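Local coordinates for protein Tetur07g02040 (Tetranychus urticae, PDB 6BDJ) that binds ferric iron and, as an intradiol dioxygenase, probably cleaves catechol-type rings between the two hydroxyl-bearing carbons, inserting both atoms of molecular oxygen, at residues E49-R60 with R116-V124; I161-S169 with E195-I206. All blocks are in the same frame, centred on the assembly; numbering follows the deposited sequence.

Interaction 1 of 2, residues E49-R60 with R116-V124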
loop_
_atom_site.group_PDB
_atom_site.type_symbol
_atom_site.label_atom_id
_atom_site.label_comp_id
_atom_site.label_asym_id
_atom_site.label_seq_id
_atom_site.Cartn_x
_atom_site.Cartn_y
_atom_site.Cartn_z
ATOM N N GLU A 49 1.551 10.895 9.502
ATOM C CA GLU A 49 1.023 12.239 9.256
ATOM C C GLU A 49 -0.325 12.122 8.593
ATOM O O GLU A 49 -0.499 11.318 7.693
ATOM C CB GLU A 49 1.969 13.036 8.343
ATOM C CG GLU A 49 3.244 13.557 9.030
ATOM C CD GLU A 49 4.231 14.175 8.042
ATOM O OE1 GLU A 49 3.922 14.205 6.826
ATOM O OE2 GLU A 49 5.343 14.590 8.456
ATOM N N ASP A 50 -1.263 12.961 9.036
ATOM C CA ASP A 50 -2.552 13.126 8.388
ATOM C C ASP A 50 -2.320 13.975 7.128
ATOM O O ASP A 50 -2.121 15.190 7.202
ATOM C CB ASP A 50 -3.556 13.833 9.317
ATOM C CG ASP A 50 -4.075 12.919 10.456
ATOM O OD1 ASP A 50 -3.579 11.780 10.616
ATOM O OD2 ASP A 50 -4.973 13.354 11.216
ATOM N N ILE A 51 -2.331 13.291 5.989
ATOM C CA ILE A 51 -2.339 13.904 4.689
ATOM C C ILE A 51 -3.562 13.338 4.011
ATOM O O ILE A 51 -3.493 12.369 3.250
ATOM C CB ILE A 51 -1.062 13.604 3.912
ATOM C CG1 ILE A 51 0.145 14.031 4.747
ATOM C CG2 ILE A 51 -1.072 14.385 2.591
ATOM C CD1 ILE A 51 1.481 13.578 4.172
ATOM N N ILE A 52 -4.693 13.928 4.347
ATOM C CA ILE A 52 -5.964 13.353 4.032
ATOM C C ILE A 52 -6.400 13.861 2.686
ATOM O O ILE A 52 -6.864 14.984 2.570
ATOM C CB ILE A 52 -7.012 13.645 5.107
ATOM C CG1 ILE A 52 -6.500 13.202 6.486
ATOM C CG2 ILE A 52 -8.340 12.937 4.768
ATOM C CD1 ILE A 52 -7.306 13.757 7.657
ATOM N N ARG A 53 -6.246 13.004 1.683
ATOM C CA ARG A 53 -6.531 13.344 0.290
ATOM C C ARG A 53 -6.665 12.071 -0.497
ATOM O O ARG A 53 -6.040 11.046 -0.152
ATOM C CB ARG A 53 -5.359 14.119 -0.323
ATOM C CG ARG A 53 -4.081 13.299 -0.425
ATOM C CD ARG A 53 -2.904 14.123 -0.808
ATOM N NE ARG A 53 -1.623 13.447 -0.571
ATOM C CZ ARG A 53 -0.457 13.921 -1.000
ATOM N NH1 ARG A 53 -0.426 15.066 -1.683
ATOM N NH2 ARG A 53 0.674 13.291 -0.718
ATOM N N SER A 54 -7.412 12.143 -1.582
ATOM C CA SER A 54 -7.559 11.016 -2.459
ATOM C C SER A 54 -6.441 10.922 -3.489
ATOM O O SER A 54 -5.963 9.828 -3.773
ATOM C CB SER A 54 -8.882 11.075 -3.199
ATOM O OG SER A 54 -9.071 9.824 -3.850
ATOM N N ASN A 55 -6.055 12.038 -4.093
ATOM C CA ASN A 55 -4.997 12.010 -5.110
ATOM C C ASN A 55 -3.642 12.273 -4.458
ATOM O O ASN A 55 -3.416 13.331 -3.903
ATOM C CB ASN A 55 -5.279 13.006 -6.240
ATOM C CG ASN A 55 -4.266 12.893 -7.369
ATOM O OD1 ASN A 55 -3.081 13.184 -7.198
ATOM N ND2 ASN A 55 -4.727 12.439 -8.529
ATOM N N ILE A 56 -2.743 11.298 -4.543
ATOM C CA ILE A 56 -1.453 11.309 -3.848
ATOM C C ILE A 56 -0.277 11.412 -4.808
ATOM O O ILE A 56 0.874 11.285 -4.394
ATOM C CB ILE A 56 -1.279 10.048 -2.946
ATOM C CG1 ILE A 56 -1.310 8.738 -3.753
ATOM C CG2 ILE A 56 -2.408 9.997 -1.949
ATOM C CD1 ILE A 56 -1.059 7.460 -2.949
ATOM N N VAL A 57 -0.566 11.667 -6.085
ATOM C CA VAL A 57 0.447 11.602 -7.151
ATOM C C VAL A 57 1.470 12.720 -7.076
ATOM O O VAL A 57 2.651 12.467 -7.259
ATOM C CB VAL A 57 -0.222 11.583 -8.538
ATOM C CG1 VAL A 57 0.808 11.599 -9.675
ATOM C CG2 VAL A 57 -1.088 10.331 -8.682
ATOM N N GLU A 58 1.012 13.950 -6.848
ATOM C CA GLU A 58 1.857 15.138 -6.856
ATOM C C GLU A 58 2.527 15.220 -8.227
ATOM O O GLU A 58 1.831 15.174 -9.218
ATOM C CB GLU A 58 2.825 15.172 -5.657
ATOM C CG GLU A 58 2.099 15.177 -4.324
ATOM C CD GLU A 58 2.971 15.518 -3.122
ATOM O OE1 GLU A 58 4.168 15.805 -3.232
ATOM O OE2 GLU A 58 2.455 15.409 -2.013
ATOM N N ASP A 59 3.857 15.272 -8.271
ATOM C CA ASP A 59 4.640 15.407 -9.495
ATOM C C ASP A 59 5.150 14.080 -10.055
ATOM O O ASP A 59 5.893 14.083 -11.025
ATOM C CB ASP A 59 5.864 16.316 -9.240
ATOM C CG ASP A 59 6.748 15.809 -8.113
ATOM O OD1 ASP A 59 6.294 14.923 -7.359
ATOM O OD2 ASP A 59 7.879 16.308 -7.925
ATOM N N ARG A 60 4.753 12.949 -9.476
ATOM C CA ARG A 60 5.304 11.684 -9.892
ATOM C C ARG A 60 4.724 11.249 -11.227
ATOM O O ARG A 60 3.584 11.549 -11.555
ATOM C CB ARG A 60 5.031 10.616 -8.851
ATOM C CG ARG A 60 5.686 10.898 -7.513
ATOM C CD ARG A 60 7.191 10.947 -7.614
ATOM N NE ARG A 60 7.740 12.308 -7.579
ATOM C CZ ARG A 60 9.045 12.620 -7.597
ATOM N NH1 ARG A 60 9.968 11.683 -7.709
ATOM N NH2 ARG A 60 9.432 13.896 -7.554
ATOM N N ARG A 116 9.219 16.100 1.256
ATOM C CA ARG A 116 8.286 15.586 0.256
ATOM C C ARG A 116 7.439 14.440 0.818
ATOM O O ARG A 116 7.897 13.646 1.611
ATOM C CB ARG A 116 9.012 15.099 -0.999
ATOM C CG ARG A 116 9.785 16.183 -1.787
ATOM C CD ARG A 116 8.870 17.304 -2.255
ATOM N NE ARG A 116 7.678 16.860 -3.002
ATOM C CZ ARG A 116 7.604 16.590 -4.299
ATOM N NH1 ARG A 116 6.420 16.241 -4.832
ATOM N NH2 ARG A 116 8.691 16.616 -5.062
ATOM N N ARG A 117 6.209 14.373 0.359
ATOM C CA ARG A 117 5.226 13.439 0.773
ATOM C C ARG A 117 4.426 12.892 -0.384
ATOM O O ARG A 117 3.323 12.377 -0.194
ATOM C CB ARG A 117 4.300 14.084 1.793
ATOM C CG ARG A 117 5.015 14.575 3.063
ATOM C CD ARG A 117 5.582 13.403 3.858
ATOM N NE ARG A 117 6.186 13.913 5.089
ATOM C CZ ARG A 117 7.468 14.206 5.245
ATOM N NH1 ARG A 117 8.340 14.069 4.237
ATOM N NH2 ARG A 117 7.886 14.677 6.407
ATOM N N PHE A 118 4.988 12.929 -1.585
ATOM C CA PHE A 118 4.327 12.320 -2.703
ATOM C C PHE A 118 4.097 10.836 -2.416
ATOM O O PHE A 118 4.863 10.188 -1.674
ATOM C CB PHE A 118 5.115 12.484 -4.026
ATOM C CG PHE A 118 6.526 11.911 -4.014
ATOM C CD1 PHE A 118 6.758 10.540 -4.039
ATOM C CD2 PHE A 118 7.625 12.750 -4.028
ATOM C CE1 PHE A 118 8.048 10.029 -4.030
ATOM C CE2 PHE A 118 8.924 12.254 -4.027
ATOM C CZ PHE A 118 9.132 10.890 -4.033
ATOM N N LEU A 119 3.036 10.343 -3.040
ATOM C CA LEU A 119 2.635 8.968 -2.965
ATOM C C LEU A 119 2.390 8.474 -1.536
ATOM O O LEU A 119 2.630 7.296 -1.203
ATOM C CB LEU A 119 3.632 8.097 -3.735
ATOM C CG LEU A 119 3.678 8.386 -5.253
ATOM C CD1 LEU A 119 4.785 7.611 -5.948
ATOM C CD2 LEU A 119 2.366 8.125 -5.974
ATOM N N ARG A 120 1.865 9.381 -0.712
ATOM C CA ARG A 120 1.405 9.074 0.601
ATOM C C ARG A 120 0.065 9.687 0.760
ATOM O O ARG A 120 -0.154 10.841 0.340
ATOM C CB ARG A 120 2.357 9.661 1.631
ATOM C CG ARG A 120 3.755 9.059 1.562
ATOM C CD ARG A 120 4.654 9.720 2.591
ATOM N NE ARG A 120 5.952 9.069 2.460
ATOM C CZ ARG A 120 6.339 7.989 3.135
ATOM N NH1 ARG A 120 5.554 7.398 4.029
ATOM N NH2 ARG A 120 7.541 7.479 2.902
ATOM N N GLY A 121 -0.869 8.961 1.361
ATOM C CA GLY A 121 -2.111 9.629 1.758
ATOM C C GLY A 121 -2.916 8.833 2.743
ATOM O O GLY A 121 -2.640 7.646 2.943
ATOM N N THR A 122 -3.927 9.499 3.292
ATOM C CA THR A 122 -4.859 8.942 4.238
ATOM C C THR A 122 -6.258 9.189 3.748
ATOM O O THR A 122 -6.540 10.273 3.244
ATOM C CB THR A 122 -4.714 9.621 5.600
ATOM O OG1 THR A 122 -3.338 9.604 5.993
ATOM C CG2 THR A 122 -5.540 8.891 6.655
ATOM N N GLN A 123 -7.141 8.199 3.884
ATOM C CA GLN A 123 -8.585 8.418 3.691
ATOM C C GLN A 123 -9.386 7.697 4.796
ATOM O O GLN A 123 -8.972 6.652 5.307
ATOM C CB GLN A 123 -9.026 7.928 2.317
ATOM C CG GLN A 123 -8.490 8.748 1.145
ATOM C CD GLN A 123 -9.254 10.052 0.989
ATOM O OE1 GLN A 123 -8.899 11.079 1.566
ATOM N NE2 GLN A 123 -10.339 9.994 0.270
ATOM N N VAL A 124 -10.524 8.257 5.144
ATOM C CA VAL A 124 -11.358 7.771 6.223
ATOM C C VAL A 124 -12.449 6.988 5.530
ATOM O O VAL A 124 -13.044 7.511 4.562
ATOM C CB VAL A 124 -11.960 8.954 7.009
ATOM C CG1 VAL A 124 -12.927 8.473 8.111
ATOM C CG2 VAL A 124 -10.848 9.816 7.602
HETATM O O HOH W 1 -0.617 10.055 5.010
HETATM O O HOH W 2 5.382 16.698 -1.169
#
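Arg-60 bends at its second and third torsions (chi2 -62°, chi3 104°), which lays its guanidinium flat over one face of the Phe-118 ring; the Phe-118 ring is carried by a first torsion that sets CG between its own backbone N and carbonyl carbon. The two planes are almost parallel, 4° apart, with Arg-60 CZ 4.0 Å from the Phe-118 ring centroid: a cation-pi stack, reinforced by a CH-pi contact from Arg-60 CD over the same ring. Arginine suits this place because its flat cation can stack while its rim still bonds. NE and NH2 of Arg-60 hold the Asp-59 carboxylate side-on, and NH1 reaches Asp-91. Arg-116 grips the same carboxylate end-on from the opposite face, with NH1 2.9 Å from Asp-59 OD1, so Asp-59 probably offsets the closeness of two cations. Arg-116 NH1 also donates almost straight to Glu-58 OE1 (2.8 Å). The other Glu-58 oxygen, OE2, takes both NH1 and NH2 of Arg-53, whose extended chain carries its guanidinium across to the second segment, where NE and NH2 converge on the carbonyl O of Arg-120. Glu-49, at the other end, pairs side-on with Arg-117, and Glu-49 OE1 lies 2.9 Å from Arg-117 NE, while Ile-51 CD1 packs on the aliphatic part of Arg-117. Backbone bonds join Thr-122 N to Ile-51 O and Arg-53 N to Thr-122 O, around the single bridge between Ile-52 and Thr-122. Gly-121 leaves room for Ile-56 CG2, which lies 3.7 Å from its CA. The irregular 49-60 loop thus lies along strand 120-124, an outermost strand of the sheet, held by a salt-bridge network; on that strand, the Arg-120 side chain approaches the iron ligand Tyr-96 of the intradiol dioxygenase site.

Interaction 2 of 2, residues I161-S169 with E195-I206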
loop_
_atom_site.group_PDB
_atom_site.type_symbol
_atom_site.label_atom_id
_atom_site.label_comp_id
_atom_site.label_asym_id
_atom_site.label_seq_id
_atom_site.Cartn_x
_atom_site.Cartn_y
_atom_site.Cartn_z
ATOM N N ILE A 161 -1.721 -3.641 9.623
ATOM C CA ILE A 161 -0.672 -3.163 8.743
ATOM C C ILE A 161 -0.454 -4.251 7.710
ATOM O O ILE A 161 -0.363 -5.448 8.041
ATOM C CB ILE A 161 0.656 -2.939 9.487
ATOM C CG1 ILE A 161 0.520 -1.812 10.500
ATOM C CG2 ILE A 161 1.798 -2.641 8.493
ATOM C CD1 ILE A 161 1.684 -1.705 11.473
ATOM N N GLY A 162 -0.339 -3.858 6.463
ATOM C CA GLY A 162 -0.131 -4.827 5.404
ATOM C C GLY A 162 0.505 -4.251 4.175
ATOM O O GLY A 162 1.071 -3.138 4.190
ATOM N N GLN A 163 0.473 -5.082 3.140
ATOM C CA GLN A 163 1.032 -4.768 1.849
ATOM C C GLN A 163 0.122 -5.311 0.778
ATOM O O GLN A 163 -0.408 -6.401 0.906
ATOM C CB GLN A 163 2.428 -5.351 1.716
ATOM C CG GLN A 163 3.438 -4.616 2.582
ATOM C CD GLN A 163 4.872 -5.083 2.405
ATOM O OE1 GLN A 163 5.242 -5.623 1.352
ATOM N NE2 GLN A 163 5.689 -4.861 3.431
ATOM N N ILE A 164 -0.035 -4.520 -0.275
ATOM C CA ILE A 164 -0.842 -4.844 -1.432
ATOM C C ILE A 164 0.108 -5.319 -2.526
ATOM O O ILE A 164 1.079 -4.641 -2.860
ATOM C CB ILE A 164 -1.609 -3.604 -1.909
ATOM C CG1 ILE A 164 -2.451 -3.029 -0.768
ATOM C CG2 ILE A 164 -2.481 -3.945 -3.107
ATOM C CD1 ILE A 164 -3.041 -1.663 -1.022
ATOM N N PHE A 165 -0.186 -6.480 -3.092
ATOM C CA PHE A 165 0.602 -7.055 -4.179
ATOM C C PHE A 165 -0.204 -7.059 -5.469
ATOM O O PHE A 165 -1.410 -6.843 -5.468
ATOM C CB PHE A 165 1.054 -8.459 -3.776
ATOM C CG PHE A 165 1.930 -8.466 -2.551
ATOM C CD1 PHE A 165 3.250 -8.079 -2.639
ATOM C CD2 PHE A 165 1.423 -8.790 -1.298
ATOM C CE1 PHE A 165 4.070 -8.039 -1.514
ATOM C CE2 PHE A 165 2.231 -8.769 -0.164
ATOM C CZ PHE A 165 3.568 -8.409 -0.275
ATOM N N PHE A 166 0.495 -7.311 -6.567
ATOM C CA PHE A 166 -0.100 -7.323 -7.914
ATOM C C PHE A 166 0.039 -8.689 -8.556
ATOM O O PHE A 166 1.015 -9.427 -8.291
ATOM C CB PHE A 166 0.545 -6.246 -8.762
ATOM C CG PHE A 166 0.331 -4.878 -8.196
ATOM C CD1 PHE A 166 -0.802 -4.163 -8.525
ATOM C CD2 PHE A 166 1.198 -4.359 -7.246
ATOM C CE1 PHE A 166 -1.042 -2.898 -7.982
ATOM C CE2 PHE A 166 0.967 -3.107 -6.687
ATOM C CZ PHE A 166 -0.162 -2.376 -7.061
ATOM N N ASP A 167 -0.948 -9.042 -9.385
ATOM C CA ASP A 167 -0.898 -10.332 -10.084
ATOM C C ASP A 167 0.250 -10.267 -11.080
ATOM O O ASP A 167 0.535 -9.188 -11.624
ATOM C CB ASP A 167 -2.248 -10.704 -10.731
ATOM C CG ASP A 167 -2.594 -9.825 -11.916
ATOM O OD1 ASP A 167 -2.971 -8.654 -11.689
ATOM O OD2 ASP A 167 -2.476 -10.299 -13.079
ATOM N N GLU A 168 0.934 -11.396 -11.257
ATOM C CA GLU A 168 2.212 -11.442 -11.974
ATOM C C GLU A 168 2.056 -10.982 -13.415
ATOM O O GLU A 168 2.923 -10.286 -13.941
ATOM C CB GLU A 168 2.781 -12.857 -11.942
ATOM N N SER A 169 0.945 -11.373 -14.033
ATOM C CA SER A 169 0.669 -11.035 -15.422
ATOM C C SER A 169 0.521 -9.528 -15.611
ATOM O O SER A 169 1.114 -8.963 -16.517
ATOM C CB SER A 169 -0.592 -11.761 -15.892
ATOM O OG SER A 169 -1.734 -11.259 -15.226
ATOM N N GLU A 195 8.890 -11.187 2.405
ATOM C CA GLU A 195 7.632 -10.713 2.951
ATOM C C GLU A 195 6.419 -11.406 2.308
ATOM O O GLU A 195 5.530 -11.848 3.022
ATOM C CB GLU A 195 7.506 -9.179 2.842
ATOM C CG GLU A 195 8.670 -8.322 3.499
ATOM C CD GLU A 195 8.363 -7.767 4.982
ATOM O OE1 GLU A 195 8.791 -6.604 5.291
ATOM O OE2 GLU A 195 7.687 -8.466 5.820
ATOM N N PHE A 196 6.385 -11.500 0.979
ATOM C CA PHE A 196 5.258 -12.106 0.264
ATOM C C PHE A 196 5.107 -13.567 0.719
ATOM O O PHE A 196 4.004 -14.030 1.031
ATOM C CB PHE A 196 5.525 -12.075 -1.252
ATOM C CG PHE A 196 4.412 -12.657 -2.099
ATOM C CD1 PHE A 196 4.357 -14.016 -2.369
ATOM C CD2 PHE A 196 3.402 -11.839 -2.619
ATOM C CE1 PHE A 196 3.313 -14.547 -3.128
ATOM C CE2 PHE A 196 2.379 -12.351 -3.394
ATOM C CZ PHE A 196 2.328 -13.719 -3.643
ATOM N N THR A 197 6.234 -14.272 0.755
ATOM C CA THR A 197 6.267 -15.671 1.139
ATOM C C THR A 197 5.872 -15.869 2.597
ATOM O O THR A 197 4.926 -16.620 2.905
ATOM C CB THR A 197 7.683 -16.238 0.889
ATOM O OG1 THR A 197 7.946 -16.240 -0.515
ATOM C CG2 THR A 197 7.822 -17.665 1.427
ATOM N N TYR A 198 6.589 -15.199 3.496
ATOM C CA TYR A 198 6.362 -15.422 4.923
ATOM C C TYR A 198 4.982 -14.987 5.385
ATOM O O TYR A 198 4.381 -15.673 6.197
ATOM C CB TYR A 198 7.460 -14.817 5.802
ATOM C CG TYR A 198 8.871 -15.322 5.502
ATOM C CD1 TYR A 198 9.185 -16.690 5.434
ATOM C CD2 TYR A 198 9.915 -14.412 5.342
ATOM C CE1 TYR A 198 10.487 -17.119 5.180
ATOM C CE2 TYR A 198 11.219 -14.826 5.081
ATOM C CZ TYR A 198 11.502 -16.167 5.002
ATOM O OH TYR A 198 12.795 -16.523 4.763
ATOM N N PHE A 199 4.456 -13.890 4.850
ATOM C CA PHE A 199 3.207 -13.270 5.366
ATOM C C PHE A 199 1.996 -13.403 4.427
ATOM O O PHE A 199 1.129 -12.535 4.420
ATOM C CB PHE A 199 3.465 -11.765 5.665
ATOM C CG PHE A 199 4.521 -11.524 6.712
ATOM C CD1 PHE A 199 5.881 -11.473 6.373
ATOM C CD2 PHE A 199 4.177 -11.388 8.043
ATOM C CE1 PHE A 199 6.852 -11.308 7.338
ATOM C CE2 PHE A 199 5.157 -11.211 9.022
ATOM C CZ PHE A 199 6.493 -11.169 8.666
ATOM N N ASN A 200 1.936 -14.470 3.631
ATOM C CA ASN A 200 0.730 -14.785 2.815
ATOM C C ASN A 200 0.333 -13.714 1.830
ATOM O O ASN A 200 -0.843 -13.345 1.780
ATOM C CB ASN A 200 -0.499 -15.033 3.727
ATOM C CG ASN A 200 -0.264 -16.108 4.723
ATOM O OD1 ASN A 200 -0.266 -17.282 4.377
ATOM N ND2 ASN A 200 -0.075 -15.727 5.972
ATOM N N GLY A 201 1.292 -13.187 1.073
ATOM C CA GLY A 201 0.998 -12.206 0.033
ATOM C C GLY A 201 -0.074 -12.616 -0.977
ATOM O O GLY A 201 -0.792 -11.768 -1.528
ATOM N N LYS A 202 -0.181 -13.921 -1.209
ATOM C CA LYS A 202 -1.210 -14.506 -2.077
ATOM C C LYS A 202 -2.646 -14.068 -1.777
ATOM O O LYS A 202 -3.470 -13.949 -2.684
ATOM C CB LYS A 202 -1.136 -16.035 -2.015
ATOM N N LYS A 203 -2.939 -13.791 -0.517
ATOM C CA LYS A 203 -4.288 -13.393 -0.096
ATOM C C LYS A 203 -4.425 -11.882 -0.040
ATOM O O LYS A 203 -5.397 -11.365 0.543
ATOM C CB LYS A 203 -4.612 -13.963 1.294
ATOM C CG LYS A 203 -4.218 -15.422 1.503
ATOM C CD LYS A 203 -4.626 -15.933 2.872
ATOM C CE LYS A 203 -4.392 -17.439 2.979
ATOM N NZ LYS A 203 -4.774 -18.010 4.300
ATOM N N SER A 204 -3.455 -11.185 -0.637
ATOM C CA SER A 204 -3.315 -9.746 -0.515
ATOM C C SER A 204 -2.938 -9.123 -1.876
ATOM O O SER A 204 -2.262 -8.069 -1.948
ATOM C CB SER A 204 -2.276 -9.477 0.582
ATOM O OG SER A 204 -2.204 -8.101 0.897
ATOM N N ILE A 205 -3.399 -9.774 -2.945
ATOM C CA ILE A 205 -3.202 -9.302 -4.308
ATOM C C ILE A 205 -4.388 -8.459 -4.699
ATOM O O ILE A 205 -5.511 -8.892 -4.551
ATOM C CB ILE A 205 -3.097 -10.458 -5.299
ATOM C CG1 ILE A 205 -1.799 -11.229 -5.043
ATOM C CG2 ILE A 205 -3.116 -9.947 -6.733
ATOM C CD1 ILE A 205 -1.784 -12.635 -5.587
ATOM N N ILE A 206 -4.127 -7.254 -5.210
ATOM C CA ILE A 206 -5.200 -6.384 -5.695
ATOM C C ILE A 206 -5.757 -6.869 -7.031
ATOM O O ILE A 206 -5.022 -7.289 -7.918
ATOM C CB ILE A 206 -4.826 -4.875 -5.735
ATOM C CG1 ILE A 206 -6.058 -4.023 -6.091
ATOM C CG2 ILE A 206 -3.683 -4.576 -6.694
ATOM C CD1 ILE A 206 -5.975 -2.601 -5.575
#
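One face of the Phe-165 ring receives the edge of Phe-196, whose CD2 stands over the ring centre, while Gly-201 CA lies over a face of the Phe-196 ring, offset toward its rim. The aromatic pair is T-shaped, with centroids 5.0 Å apart and planes at 82°. It packs the helix 194-198 against strand 157-166, beside a parallel pairing of that strand with 205-208 in the mixed beta sheet. Phe-196 reaches over because its CG stands opposite the backbone N (chi1 -179°). Glycine fits at 201 since a side chain there would run into Phe-196 and crowd Phe-165. Replacing Phe-165 by an alanine would probably leave the Phe-196 edge without an aromatic face to rest on and open a gap beside Gly-201.

The strands are joined by the backbone of Phe-165, which donates from N to Ser-204 O (2.9 Å, 170°) and accepts at O from Ile-206 N (2.8 Å). Phe-165 and Ile-205 share one side of the sheet, with CB and CG1 4.2 Å apart, whereas Ile-206 turns to the other, where its branching at CB suits a close apolar fit. There Ile-206 CB meets Ile-164 CG2 at 3.6 Å, and Ile-206 CG2 lies against Phe-166 CE1, the two side chains running alongside each other. Phe-166 also meets the ring of Phe-137. Gln-163 binds Arg-144 through OE1 and Gly-41 O through NE2, and its side chain lies beside the iron ligands His-147 and His-149. Serine suits position 204 because its small hydroxyl faces a main-chain carbonyl: Ser-204 OG donates to Gln-163 O, though the 2.5 Å modelled between them is shorter than expected and its exact length doubtful.

How the interactions relate
From the N terminus, the chain first runs through the 49-60 loop, then strands 64-73 and 84-88, before 116-124 returns to that loop and closes interaction 1. Strands 130-136 and 148-154 follow. Interaction 2 opens only on strand 157-166 and closes, past the helix 168-175, when 195-206 comes back beside it. The two loops are therefore in series, neither nested nor crossed. The centres of interactions 1 and 2 lie about 22 Å apart, on opposite sides of the chain's centre. Their nearest atoms are about 10 Å apart. Both reach the same mixed sheet: interaction 1 ties a loop to 120-124, one of its two outermost strands, interaction 2 joins adjacent inner strands and a helix.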